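PDB 5Z6O: protease from Penicillium cyclopium, which hydrolyses peptide bonds as a serine endopeptidase of the subtilisin family, probably acting on proteins such as casein, gelatin and type IV collagen. Local coordinates for residues Y39-G44 and M133-G138; A163-Q168 and S225-A230; H73-A78 and T213-G218. All coordinates share one frame; numbering follows the deposited sequence.

Contact 1 of 3, residues Y39-G44 and M133-G138; sequences YGVDTG and MNMSLG. With PMS (phenylmethanesulfonic acid), chain C.
V41 lays its CG2 methyl against CG of M133 at 3.6 Å, and the two side chains cross obliquely on the face of the sheet that also carries M135. The branch responsible is set by chi1 of V41 (178°): CG1 stands anti to the backbone N, which leaves CG2 beside that nitrogen and over the methionine. CB of V41 meets the second thioether chain, 4.0 Å from CG of M135. Helix 108-124 covers this face, with A118 touching M133 and M115 touching M135. Beneath the side chains the strands run parallel. N134 N gives Y39 O a nearly straight bond of 2.9 Å (173°), and V41 N returns one of 3.1 Å to N134 O. Further on the strands part, with D42 CA 6.8 Å from S136 CA, and water takes over. Water 1 sits 2.7 Å from D42 OD2, close to V41 O as well, and accepts the N-H of S136 at 2.8 Å. Water 2 links the same carboxylate oxygen to S136 O. The other oxygen, D42 OD1, takes the T43 N-H on its anti lone pair. D42 is, by close similarity, the charge-relay aspartate, and the S136 hydroxyl bonds S228 O. Backbone hydrogen bonds thus pair the strands and apolar side chains pack on one face, while waters and a backbone N-H at the strand ends hold the D42 carboxylate and probably limit its turning.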
ATOM      1  N   TYR A  39      -5.721  -5.687  -4.312  1.00 10.35           N
ATOM      2  CA  TYR A  39      -6.649  -6.072  -3.255  1.00  9.58           C
ATOM      3  C   TYR A  39      -6.377  -5.237  -2.014  1.00 11.02           C
ATOM      4  O   TYR A  39      -5.284  -5.304  -1.453  1.00 12.22           O
ATOM      5  CB  TYR A  39      -6.488  -7.554  -2.915  1.00  6.77           C
ATOM      6  CG  TYR A  39      -6.843  -8.448  -4.073  1.00 11.03           C
ATOM      7  CD1 TYR A  39      -8.172  -8.847  -4.281  1.00 16.99           C
ATOM      8  CD2 TYR A  39      -5.849  -8.911  -4.953  1.00 10.60           C
ATOM      9  CE1 TYR A  39      -8.517  -9.670  -5.327  1.00 12.22           C
ATOM     10  CE2 TYR A  39      -6.192  -9.728  -6.033  1.00 14.32           C
ATOM     11  CZ  TYR A  39      -7.529 -10.104  -6.198  1.00 13.64           C
ATOM     12  OH  TYR A  39      -7.858 -10.918  -7.245  1.00 17.91           O
ATOM     13  N   GLY A  40      -7.381  -4.496  -1.562  1.00  8.62           N
ATOM     14  CA  GLY A  40      -7.278  -3.702  -0.350  1.00  8.88           C
ATOM     15  C   GLY A  40      -7.846  -4.475   0.816  1.00 11.27           C
ATOM     16  O   GLY A  40      -9.061  -4.675   0.899  1.00 12.36           O
ATOM     17  N   VAL A  41      -6.981  -4.959   1.705  1.00 10.27           N
ATOM     18  CA  VAL A  41      -7.395  -5.821   2.812  1.00  7.53           C
ATOM     19  C   VAL A  41      -7.482  -4.936   4.051  1.00 10.03           C
ATOM     20  O   VAL A  41      -6.458  -4.618   4.676  1.00 12.74           O
ATOM     21  CB  VAL A  41      -6.404  -6.979   3.005  1.00  8.14           C
ATOM     22  CG1 VAL A  41      -6.808  -7.856   4.174  1.00 11.61           C
ATOM     23  CG2 VAL A  41      -6.285  -7.826   1.720  1.00 12.10           C
ATOM     24  N   ASP A  42      -8.693  -4.504   4.413  1.00  8.80           N
ATOM     25  CA  ASP A  42      -8.825  -3.377   5.331  1.00  9.13           C
ATOM     26  C   ASP A  42     -10.261  -3.291   5.845  1.00  8.54           C
ATOM     27  O   ASP A  42     -10.942  -4.321   5.935  1.00 10.48           O
ATOM     28  CB  ASP A  42      -8.394  -2.092   4.605  1.00  9.89           C
ATOM     29  CG  ASP A  42      -7.821  -1.054   5.520  1.00 20.45           C
ATOM     30  OD1 ASP A  42      -8.519  -0.655   6.481  1.00 13.93           O
ATOM     31  OD2 ASP A  42      -6.677  -0.611   5.250  1.00 16.93           O
ATOM     32  N   THR A  43     -10.735  -2.080   6.162  1.00 10.38           N
ATOM     33  CA  THR A  43     -12.093  -1.885   6.658  1.00 10.40           C
ATOM     34  C   THR A  43     -13.170  -1.841   5.564  1.00 12.32           C
ATOM     35  O   THR A  43     -14.329  -1.521   5.877  1.00 12.42           O
ATOM     36  CB  THR A  43     -12.176  -0.603   7.481  1.00 10.18           C
ATOM     37  OG1 THR A  43     -11.939   0.550   6.664  1.00  9.95           O
ATOM     38  CG2 THR A  43     -11.165  -0.612   8.613  1.00 12.22           C
ATOM     39  N   GLY A  44     -12.842  -2.144   4.315  1.00 11.08           N
ATOM     40  CA  GLY A  44     -13.758  -1.926   3.213  1.00 10.69           C
ATOM     41  C   GLY A  44     -13.453  -0.643   2.464  1.00 15.04           C
ATOM     42  O   GLY A  44     -12.640   0.177   2.873  1.00 14.19           O
ATOM     43  N   MET A 133      -1.495  -6.983  -3.264  1.00  7.75           N
ATOM     44  CA  MET A 133      -2.307  -6.943  -2.066  1.00  7.08           C
ATOM     45  C   MET A 133      -1.710  -5.936  -1.112  1.00  8.90           C
ATOM     46  O   MET A 133      -0.501  -5.947  -0.878  1.00  9.77           O
ATOM     47  CB  MET A 133      -2.375  -8.330  -1.410  1.00  6.73           C
ATOM     48  CG  MET A 133      -3.203  -8.334  -0.127  1.00 10.17           C
ATOM     49  SD  MET A 133      -3.287  -9.953   0.697  1.00 11.29           S
ATOM     50  CE  MET A 133      -4.357 -10.857  -0.409  1.00 12.30           C
ATOM     51  N   ASN A 134      -2.554  -5.085  -0.544  1.00  9.58           N
ATOM     52  CA  ASN A 134      -2.094  -4.121   0.446  1.00  5.85           C
ATOM     53  C   ASN A 134      -2.673  -4.475   1.814  1.00 10.78           C
ATOM     54  O   ASN A 134      -3.895  -4.608   1.963  1.00  9.43           O
ATOM     55  CB  ASN A 134      -2.495  -2.703   0.081  1.00  7.04           C
ATOM     56  CG  ASN A 134      -1.901  -1.692   1.058  1.00 10.04           C
ATOM     57  OD1 ASN A 134      -0.691  -1.411   1.021  1.00 11.87           O
ATOM     58  ND2 ASN A 134      -2.721  -1.181   1.954  1.00  8.55           N
ATOM     59  N   MET A 135      -1.814  -4.530   2.836  1.00  9.61           N
ATOM     60  CA  MET A 135      -2.267  -4.852   4.198  1.00  6.44           C
ATOM     61  C   MET A 135      -1.785  -3.739   5.114  1.00  9.34           C
ATOM     62  O   MET A 135      -0.642  -3.757   5.549  1.00 10.57           O
ATOM     63  CB  MET A 135      -1.761  -6.206   4.699  1.00 13.29           C
ATOM     64  CG  MET A 135      -2.550  -7.345   4.051  1.00 14.48           C
ATOM     65  SD  MET A 135      -2.164  -8.968   4.859  1.00 20.91           S
ATOM     66  CE  MET A 135      -2.797  -8.756   6.505  1.00 19.04           C
ATOM     67  N   SER A 136      -2.641  -2.774   5.380  1.00 12.47           N
ATOM     68  CA  SER A 136      -2.294  -1.683   6.290  1.00 14.73           C
ATOM     69  C   SER A 136      -2.835  -1.970   7.670  1.00 17.03           C
ATOM     70  O   SER A 136      -3.650  -1.236   8.181  1.00 28.36           O
ATOM     71  CB  SER A 136      -2.841  -0.358   5.761  1.00 18.28           C
ATOM     72  OG  SER A 136      -2.091   0.103   4.638  1.00 11.94           O
ATOM     73  N   LEU A 137      -2.485  -3.113   8.220  1.00 15.35           N
ATOM     74  CA  LEU A 137      -2.911  -3.521   9.542  1.00 17.27           C
ATOM     75  C   LEU A 137      -1.817  -4.429  10.079  1.00 22.20           C
ATOM     76  O   LEU A 137      -0.972  -4.926   9.339  1.00 19.10           O
ATOM     77  CB  LEU A 137      -4.255  -4.253   9.526  1.00 19.81           C
ATOM     78  CG  LEU A 137      -4.341  -5.467   8.595  1.00 27.07           C
ATOM     79  CD1 LEU A 137      -3.851  -6.752   9.257  1.00 31.94           C
ATOM     80  CD2 LEU A 137      -5.781  -5.645   8.085  1.00 31.39           C
ATOM     81  N   GLY A 138      -1.819  -4.621  11.375  1.00 27.77           N
ATOM     82  CA  GLY A 138      -0.716  -5.353  11.970  1.00 19.99           C
ATOM     83  C   GLY A 138      -1.096  -5.683  13.388  1.00 22.99           C
ATOM     84  O   GLY A 138      -2.072  -5.157  13.933  1.00 22.72           O
TER
HETATM   85  C   PMS C 302      -3.337   1.180  11.217  1.00 50.72           C
HETATM   86  S   PMS C 302      -2.722   2.523  10.163  1.00 73.34           S
HETATM   87  C1  PMS C 302      -2.211   0.190  11.555  0.56 57.13           C
HETATM   88  C2  PMS C 302      -1.198  -0.114  10.653  0.56 21.34           C
HETATM   89  C3  PMS C 302      -0.204  -1.020  10.995  0.56 32.69           C
HETATM   90  C4  PMS C 302      -0.206  -1.627  12.242  0.56 33.79           C
HETATM   91  C5  PMS C 302      -1.220  -1.327  13.139  0.56 41.16           C
HETATM   92  C6  PMS C 302      -2.206  -0.414  12.804  0.56 55.48           C
HETATM   93  O2S PMS C 302      -3.598   3.738  10.232  1.00 79.29           O
HETATM   94  O1S PMS C 302      -1.398   3.043  10.637  1.00 98.40           O
HETATM   95  O   HOH W   1      -5.027  -2.407   4.048  1.00 15.40           O
HETATM   96  O   HOH W   2      -5.315   1.194   7.142  1.00 28.69           O

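Contact 2 of 3, residues A163-Q168 and S225-A230; sequences AGNEAQ and SGTSMA. With PMS (phenylmethanesulfonic acid), chain C.
G164 and T227 mark the closest backbone approach, their CA atoms 5.9 Å apart, where the irregular loop 163-168 passes the first turn of helix 227-245. Both segments rely on glycine: at the backbone angles of G164 and G226 a CB would jam against the preceding carbonyl O, and at G226 it would also run into O1S of the bound PMS. The G164 N-H reaches T227 OG1 at 3.1 Å. That hydroxyl lies between the backbone N and the carbonyl carbon of its own residue (chi1 55°), pointing into the loop, and donates a hydrogen bond to N165 OD1 at 2.9 Å from a position 42° out of the amide's carbonyl plane. The T227 N-H donates to the same oxygen, N165 OD1, at 2.9 Å and lies much nearer that plane. Two donors therefore grip one carbonyl and fix the rotation of the asparagine amide, leaving ND2 turned to the inhibitor, where it gives O1S of PMS a bond of 2.7 Å at 164°. S228 N supplies the second bond to that oxygen, 3.1 Å from O1S. S228 OG itself is joined covalently to the PMS sulfur (1.6 Å), and the phenyl ring extends past the backbone of G164, as expected for the S1 pocket of a subtilisin. An asparagine amide and the nucleophile's own N-H converging on one oxygen form the oxyanion hole of the subtilase active site, here holding a sulfonyl oxygen in the place of the substrate oxyanion.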
ATOM      1  N   ALA A 163       4.613  -1.421   8.450  1.00  9.62           N
ATOM      2  CA  ALA A 163       5.550  -1.960   9.446  1.00 11.52           C
ATOM      3  C   ALA A 163       4.991  -1.902  10.860  1.00 13.55           C
ATOM      4  O   ALA A 163       5.448  -2.674  11.724  1.00 16.24           O
ATOM      5  CB  ALA A 163       6.872  -1.203   9.395  1.00 12.72           C
ATOM      6  N   GLY A 164       4.030  -1.012  11.120  1.00 10.79           N
ATOM      7  CA  GLY A 164       3.511  -0.825  12.462  1.00 10.58           C
ATOM      8  C   GLY A 164       3.913   0.526  13.037  1.00 15.00           C
ATOM      9  O   GLY A 164       4.839   1.204  12.557  1.00 13.36           O
ATOM     10  N   ASN A 165       3.186   0.933  14.067  1.00 15.19           N
ATOM     11  CA  ASN A 165       3.273   2.294  14.590  1.00 13.55           C
ATOM     12  C   ASN A 165       3.726   2.370  16.047  1.00 21.17           C
ATOM     13  O   ASN A 165       3.378   3.326  16.733  1.00 20.73           O
ATOM     14  CB  ASN A 165       1.923   3.002  14.474  1.00 12.55           C
ATOM     15  CG  ASN A 165       1.390   3.017  13.056  1.00 24.68           C
ATOM     16  OD1 ASN A 165       2.143   3.168  12.106  1.00 17.69           O
ATOM     17  ND2 ASN A 165       0.092   2.863  12.914  1.00 25.65           N
ATOM     18  N   GLU A 166       4.487   1.401  16.544  1.00 16.98           N
ATOM     19  CA  GLU A 166       4.794   1.381  17.971  1.00 21.07           C
ATOM     20  C   GLU A 166       6.231   1.789  18.268  1.00 22.72           C
ATOM     21  O   GLU A 166       6.718   1.547  19.382  1.00 26.12           O
ATOM     22  CB  GLU A 166       4.491   0.005  18.560  1.00 20.84           C
ATOM     23  CG  GLU A 166       3.056  -0.435  18.350  1.00 22.09           C
ATOM     24  CD  GLU A 166       2.870  -1.148  17.013  1.00 33.07           C
ATOM     25  OE1 GLU A 166       3.790  -1.871  16.546  1.00 33.88           O
ATOM     26  OE2 GLU A 166       1.794  -0.983  16.419  1.00 35.80           O
ATOM     27  N   ALA A 167       6.914   2.413  17.305  1.00 19.15           N
ATOM     28  CA  ALA A 167       8.298   2.827  17.465  1.00 17.93           C
ATOM     29  C   ALA A 167       9.132   1.686  18.046  1.00 29.99           C
ATOM     30  O   ALA A 167       9.857   1.838  19.036  1.00 20.53           O
ATOM     31  CB  ALA A 167       8.382   4.085  18.332  1.00 16.72           C
ATOM     32  N   GLN A 168       9.006   0.508  17.448  1.00 17.97           N
ATOM     33  CA  GLN A 168       9.804  -0.612  17.892  1.00 21.87           C
ATOM     34  C   GLN A 168      10.273  -1.419  16.694  1.00 18.60           C
ATOM     35  O   GLN A 168       9.876  -1.176  15.544  1.00 15.66           O
ATOM     36  CB  GLN A 168       9.029  -1.491  18.883  1.00 26.60           C
ATOM     37  CG  GLN A 168       7.941  -2.357  18.286  1.00 37.41           C
ATOM     38  CD  GLN A 168       7.267  -3.254  19.337  1.00 52.59           C
ATOM     39  OE1 GLN A 168       7.098  -4.463  19.136  1.00 54.18           O
ATOM     40  NE2 GLN A 168       6.872  -2.652  20.457  1.00 51.76           N
ATOM     41  N   SER A 225      -2.138   9.909   9.339  1.00 10.92           N
ATOM     42  CA  SER A 225      -0.744   9.504   9.487  1.00 10.38           C
ATOM     43  C   SER A 225      -0.649   8.086  10.006  1.00 10.95           C
ATOM     44  O   SER A 225      -1.439   7.667  10.860  1.00 14.14           O
ATOM     45  CB  SER A 225       0.030  10.396  10.465  1.00 14.61           C
ATOM     46  OG  SER A 225       0.022  11.727  10.033  1.00 12.02           O
ATOM     47  N   GLY A 226       0.348   7.364   9.525  1.00 10.14           N
ATOM     48  CA  GLY A 226       0.634   6.031  10.006  1.00 11.42           C
ATOM     49  C   GLY A 226       1.384   5.266   8.947  1.00  9.58           C
ATOM     50  O   GLY A 226       1.447   5.660   7.787  1.00  9.66           O
ATOM     51  N   THR A 227       2.004   4.162   9.361  1.00  6.87           N
ATOM     52  CA  THR A 227       2.556   3.277   8.332  1.00  8.96           C
ATOM     53  C   THR A 227       1.440   2.684   7.466  1.00  7.97           C
ATOM     54  O   THR A 227       1.718   2.208   6.360  1.00  7.39           O
ATOM     55  CB  THR A 227       3.380   2.139   8.934  1.00 10.45           C
ATOM     56  OG1 THR A 227       2.601   1.433   9.881  1.00  9.49           O
ATOM     57  CG2 THR A 227       4.657   2.669   9.656  1.00 10.05           C
ATOM     58  N   SER A 228       0.182   2.725   7.946  1.00  8.81           N
ATOM     59  CA  SER A 228      -0.959   2.395   7.088  1.00  9.74           C
ATOM     60  C   SER A 228      -1.004   3.251   5.834  1.00 11.75           C
ATOM     61  O   SER A 228      -1.543   2.815   4.808  1.00  8.72           O
ATOM     62  CB  SER A 228      -2.302   2.575   7.845  1.00 10.06           C
ATOM     63  OG  SER A 228      -2.406   1.615   8.898  1.00 25.32           O
ATOM     64  N   MET A 229      -0.556   4.507   5.930  1.00  7.17           N
ATOM     65  CA  MET A 229      -0.539   5.409   4.781  1.00  8.33           C
ATOM     66  C   MET A 229       0.668   5.179   3.880  1.00  6.56           C
ATOM     67  O   MET A 229       0.628   5.490   2.684  1.00  8.67           O
ATOM     68  CB  MET A 229      -0.521   6.859   5.277  1.00  8.92           C
ATOM     69  CG  MET A 229      -1.881   7.386   5.798  1.00 10.03           C
ATOM     70  SD  MET A 229      -2.478   6.536   7.288  1.00 12.59           S
ATOM     71  CE  MET A 229      -3.891   5.654   6.683  1.00 14.81           C
ATOM     72  N   ALA A 230       1.731   4.626   4.439  1.00  6.59           N
ATOM     73  CA  ALA A 230       2.962   4.388   3.712  1.00  5.59           C
ATOM     74  C   ALA A 230       2.817   3.167   2.801  1.00  6.87           C
ATOM     75  O   ALA A 230       3.072   3.251   1.596  1.00  7.36           O
ATOM     76  CB  ALA A 230       4.095   4.202   4.736  1.00  9.55           C
TER
HETATM   77  C   PMS C 302      -3.337   1.180  11.217  1.00 50.72           C
HETATM   78  S   PMS C 302      -2.722   2.523  10.163  1.00 73.34           S
HETATM   79  C1  PMS C 302      -2.211   0.190  11.555  0.56 57.13           C
HETATM   80  C2  PMS C 302      -1.198  -0.114  10.653  0.56 21.34           C
HETATM   81  C3  PMS C 302      -0.204  -1.020  10.995  0.56 32.69           C
HETATM   82  C4  PMS C 302      -0.206  -1.627  12.242  0.56 33.79           C
HETATM   83  C5  PMS C 302      -1.220  -1.327  13.139  0.56 41.16           C
HETATM   84  C6  PMS C 302      -2.206  -0.414  12.804  0.56 55.48           C
HETATM   85  O2S PMS C 302      -3.598   3.738  10.232  1.00 79.29           O
HETATM   86  O1S PMS C 302      -1.398   3.043  10.637  1.00 98.40           O

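Contact 3 of 3, residues H73-A78 and T213-G218; sequences HGTHTA and TAAYPG
The methyl of A214 sits squarely over one face of the H76 imidazole, with CB 3.5 Å from the ring centroid and only 7° off the normal, a CH-pi contact. A chi1 of -169°, with CG anti to the backbone N, swings the ring out over the strand. CA of H76 makes a C-H...O contact of 3.2 Å with A215 O, and the backbone O of H76 lies 3.4 Å from A214 CB. One residue earlier, T75 splits its branches: CG2 packs 4.0 Å from A215 CB, whereas OG1 comes within 3.7 Å of P217 CG. The axes of helix segment 73-78 and strand segment 213-215 run at 111° to each other, so the helix lies across the strand and the turn after it. This is the subtilase helix that begins with the HGTH sequence and carries at its start H73, by close similarity the charge-relay histidine, backed by the hairpin of strands 212-215 and 221-224. In the next shell, NE2 of H76 donates to K222 O on the partner strand. With an alanine here, K222 O would probably lose its imidazole donor and the A214 methyl the flat surface it rests on. T75 OG1 is held by D69 OD2 and D46 N, while A215 N bonds S79 OG. M229 touches both H73 and H76 from helix 227-245, and N71 OD1 holds ND1 of H73.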
ATOM      1  N   HIS A  73     -10.530   4.038   6.931  1.00 14.05           N
ATOM      2  CA  HIS A  73      -9.144   3.673   6.626  1.00 14.76           C
ATOM      3  C   HIS A  73      -9.050   2.898   5.325  1.00 12.17           C
ATOM      4  O   HIS A  73      -8.120   3.118   4.526  1.00 11.56           O
ATOM      5  CB  HIS A  73      -8.526   2.859   7.759  1.00 12.09           C
ATOM      6  CG  HIS A  73      -7.891   3.722   8.798  1.00 28.61           C
ATOM      7  ND1 HIS A  73      -8.631   4.473   9.682  1.00 26.63           N
ATOM      8  CD2 HIS A  73      -6.591   4.021   9.045  1.00 41.76           C
ATOM      9  CE1 HIS A  73      -7.819   5.165  10.461  1.00 30.47           C
ATOM     10  NE2 HIS A  73      -6.575   4.913  10.092  1.00 44.69           N
ATOM     11  N   GLY A  74     -10.004   2.001   5.076  1.00  9.42           N
ATOM     12  CA  GLY A  74      -9.920   1.186   3.868  1.00  7.37           C
ATOM     13  C   GLY A  74     -10.089   1.997   2.600  1.00 10.82           C
ATOM     14  O   GLY A  74      -9.407   1.748   1.601  1.00  8.89           O
ATOM     15  N   THR A  75     -10.959   3.014   2.634  1.00 10.36           N
ATOM     16  CA  THR A  75     -11.124   3.899   1.481  1.00 10.85           C
ATOM     17  C   THR A  75      -9.895   4.770   1.286  1.00  8.60           C
ATOM     18  O   THR A  75      -9.438   4.991   0.159  1.00  9.72           O
ATOM     19  CB  THR A  75     -12.346   4.787   1.695  1.00 11.20           C
ATOM     20  OG1 THR A  75     -13.502   3.942   1.836  1.00 11.82           O
ATOM     21  CG2 THR A  75     -12.520   5.821   0.520  1.00 10.58           C
ATOM     22  N   HIS A  76      -9.352   5.263   2.386  1.00  8.46           N
ATOM     23  CA  HIS A  76      -8.212   6.170   2.321  1.00  6.62           C
ATOM     24  C   HIS A  76      -6.991   5.449   1.737  1.00 10.76           C
ATOM     25  O   HIS A  76      -6.323   5.948   0.821  1.00  9.46           O
ATOM     26  CB  HIS A  76      -7.944   6.695   3.743  1.00  7.76           C
ATOM     27  CG  HIS A  76      -6.965   7.839   3.825  1.00  9.69           C
ATOM     28  ND1 HIS A  76      -5.586   7.662   3.853  1.00  9.34           N
ATOM     29  CD2 HIS A  76      -7.174   9.172   3.929  1.00  8.06           C
ATOM     30  CE1 HIS A  76      -5.000   8.849   3.945  1.00  8.40           C
ATOM     31  NE2 HIS A  76      -5.941   9.775   4.008  1.00 10.08           N
ATOM     32  N   THR A  77      -6.713   4.241   2.223  1.00  8.30           N
ATOM     33  CA  THR A  77      -5.560   3.509   1.703  1.00  8.32           C
ATOM     34  C   THR A  77      -5.771   3.045   0.269  1.00  7.44           C
ATOM     35  O   THR A  77      -4.845   3.150  -0.557  1.00 10.59           O
ATOM     36  CB  THR A  77      -5.211   2.320   2.604  1.00  8.54           C
ATOM     37  OG1 THR A  77      -6.306   1.399   2.663  1.00  8.95           O
ATOM     38  CG2 THR A  77      -4.850   2.832   4.054  1.00  8.81           C
ATOM     39  N   ALA A  78      -6.981   2.563  -0.070  1.00  8.18           N
ATOM     40  CA  ALA A  78      -7.212   2.244  -1.477  1.00  8.88           C
ATOM     41  C   ALA A  78      -7.028   3.481  -2.357  1.00  7.98           C
ATOM     42  O   ALA A  78      -6.552   3.398  -3.501  1.00  7.71           O
ATOM     43  CB  ALA A  78      -8.633   1.685  -1.640  1.00  8.49           C
ATOM     44  N   THR A 213      -2.949  12.845   2.444  1.00  9.76           N
ATOM     45  CA  THR A 213      -4.332  13.166   2.117  1.00 10.31           C
ATOM     46  C   THR A 213      -4.868  12.197   1.070  1.00  9.68           C
ATOM     47  O   THR A 213      -4.211  11.953   0.048  1.00 10.02           O
ATOM     48  CB  THR A 213      -4.418  14.606   1.610  1.00 11.78           C
ATOM     49  OG1 THR A 213      -3.902  15.464   2.641  1.00 15.52           O
ATOM     50  CG2 THR A 213      -5.888  15.012   1.241  1.00 12.00           C
ATOM     51  N   ALA A 214      -6.082  11.675   1.299  1.00 10.10           N
ATOM     52  CA  ALA A 214      -6.694  10.762   0.330  1.00 10.55           C
ATOM     53  C   ALA A 214      -8.208  10.733   0.554  1.00 10.54           C
ATOM     54  O   ALA A 214      -8.732  11.395   1.453  1.00 13.38           O
ATOM     55  CB  ALA A 214      -6.103   9.348   0.451  1.00 10.27           C
ATOM     56  N   ALA A 215      -8.909   9.931  -0.254  1.00 11.60           N
ATOM     57  CA  ALA A 215     -10.376   9.903  -0.218  1.00 13.12           C
ATOM     58  C   ALA A 215     -10.901   9.360   1.109  1.00 12.22           C
ATOM     59  O   ALA A 215     -10.263   8.537   1.779  1.00 12.34           O
ATOM     60  CB  ALA A 215     -10.898   9.012  -1.355  1.00 11.63           C
ATOM     61  N   TYR A 216     -12.107   9.791   1.473  1.00 13.14           N
ATOM     62  CA  TYR A 216     -12.770   9.334   2.681  1.00 12.77           C
ATOM     63  C   TYR A 216     -14.231   9.063   2.346  1.00 12.46           C
ATOM     64  O   TYR A 216     -14.780   9.704   1.447  1.00 16.22           O
ATOM     65  CB  TYR A 216     -12.651  10.427   3.753  1.00 13.87           C
ATOM     66  CG  TYR A 216     -12.567   9.951   5.149  1.00 17.22           C
ATOM     67  CD1 TYR A 216     -11.508   9.161   5.578  1.00 25.03           C
ATOM     68  CD2 TYR A 216     -13.535  10.328   6.074  1.00 29.80           C
ATOM     69  CE1 TYR A 216     -11.432   8.738   6.888  1.00 32.85           C
ATOM     70  CE2 TYR A 216     -13.469   9.908   7.379  1.00 31.09           C
ATOM     71  CZ  TYR A 216     -12.422   9.114   7.779  1.00 28.42           C
ATOM     72  OH  TYR A 216     -12.369   8.704   9.096  1.00 48.98           O
ATOM     73  N   PRO A 217     -14.858   8.083   2.985  1.00 11.51           N
ATOM     74  CA  PRO A 217     -16.240   7.725   2.616  1.00 17.69           C
ATOM     75  C   PRO A 217     -17.165   8.931   2.560  1.00 20.72           C
ATOM     76  O   PRO A 217     -17.106   9.834   3.397  1.00 18.18           O
ATOM     77  CB  PRO A 217     -16.660   6.760   3.719  1.00 11.56           C
ATOM     78  CG  PRO A 217     -15.368   6.082   4.135  1.00 16.11           C
ATOM     79  CD  PRO A 217     -14.337   7.230   4.071  1.00 13.57           C
ATOM     80  N   GLY A 218     -18.012   8.954   1.533  1.00 28.88           N
ATOM     81  CA  GLY A 218     -18.992  10.005   1.385  1.00 22.30           C
ATOM     82  C   GLY A 218     -18.584  11.145   0.490  1.00 35.95           C
ATOM     83  O   GLY A 218     -19.295  12.147   0.450  1.00 36.22           O
TER

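In the fold
From the N terminus, strand 37-42 opens contact 1, and helix 73-82, which starts contact 3, follows before strand 131-135 returns alongside 37-42 to close contact 1 in the central parallel sheet. The loop after strand 157-162 then opens contact 2. The hairpin strand 212-215 comes next and closes contact 3 against the helix, and residues 225-230 close contact 2 last. Contacts 1 and 2 are thus in series, while contact 3 crosses both. M229 of contact 2 packs on T77 of contact 3, and T43 OG1 bonds G74 N between 1 and 3. Together they bring D42, H73 and S228 around PMS.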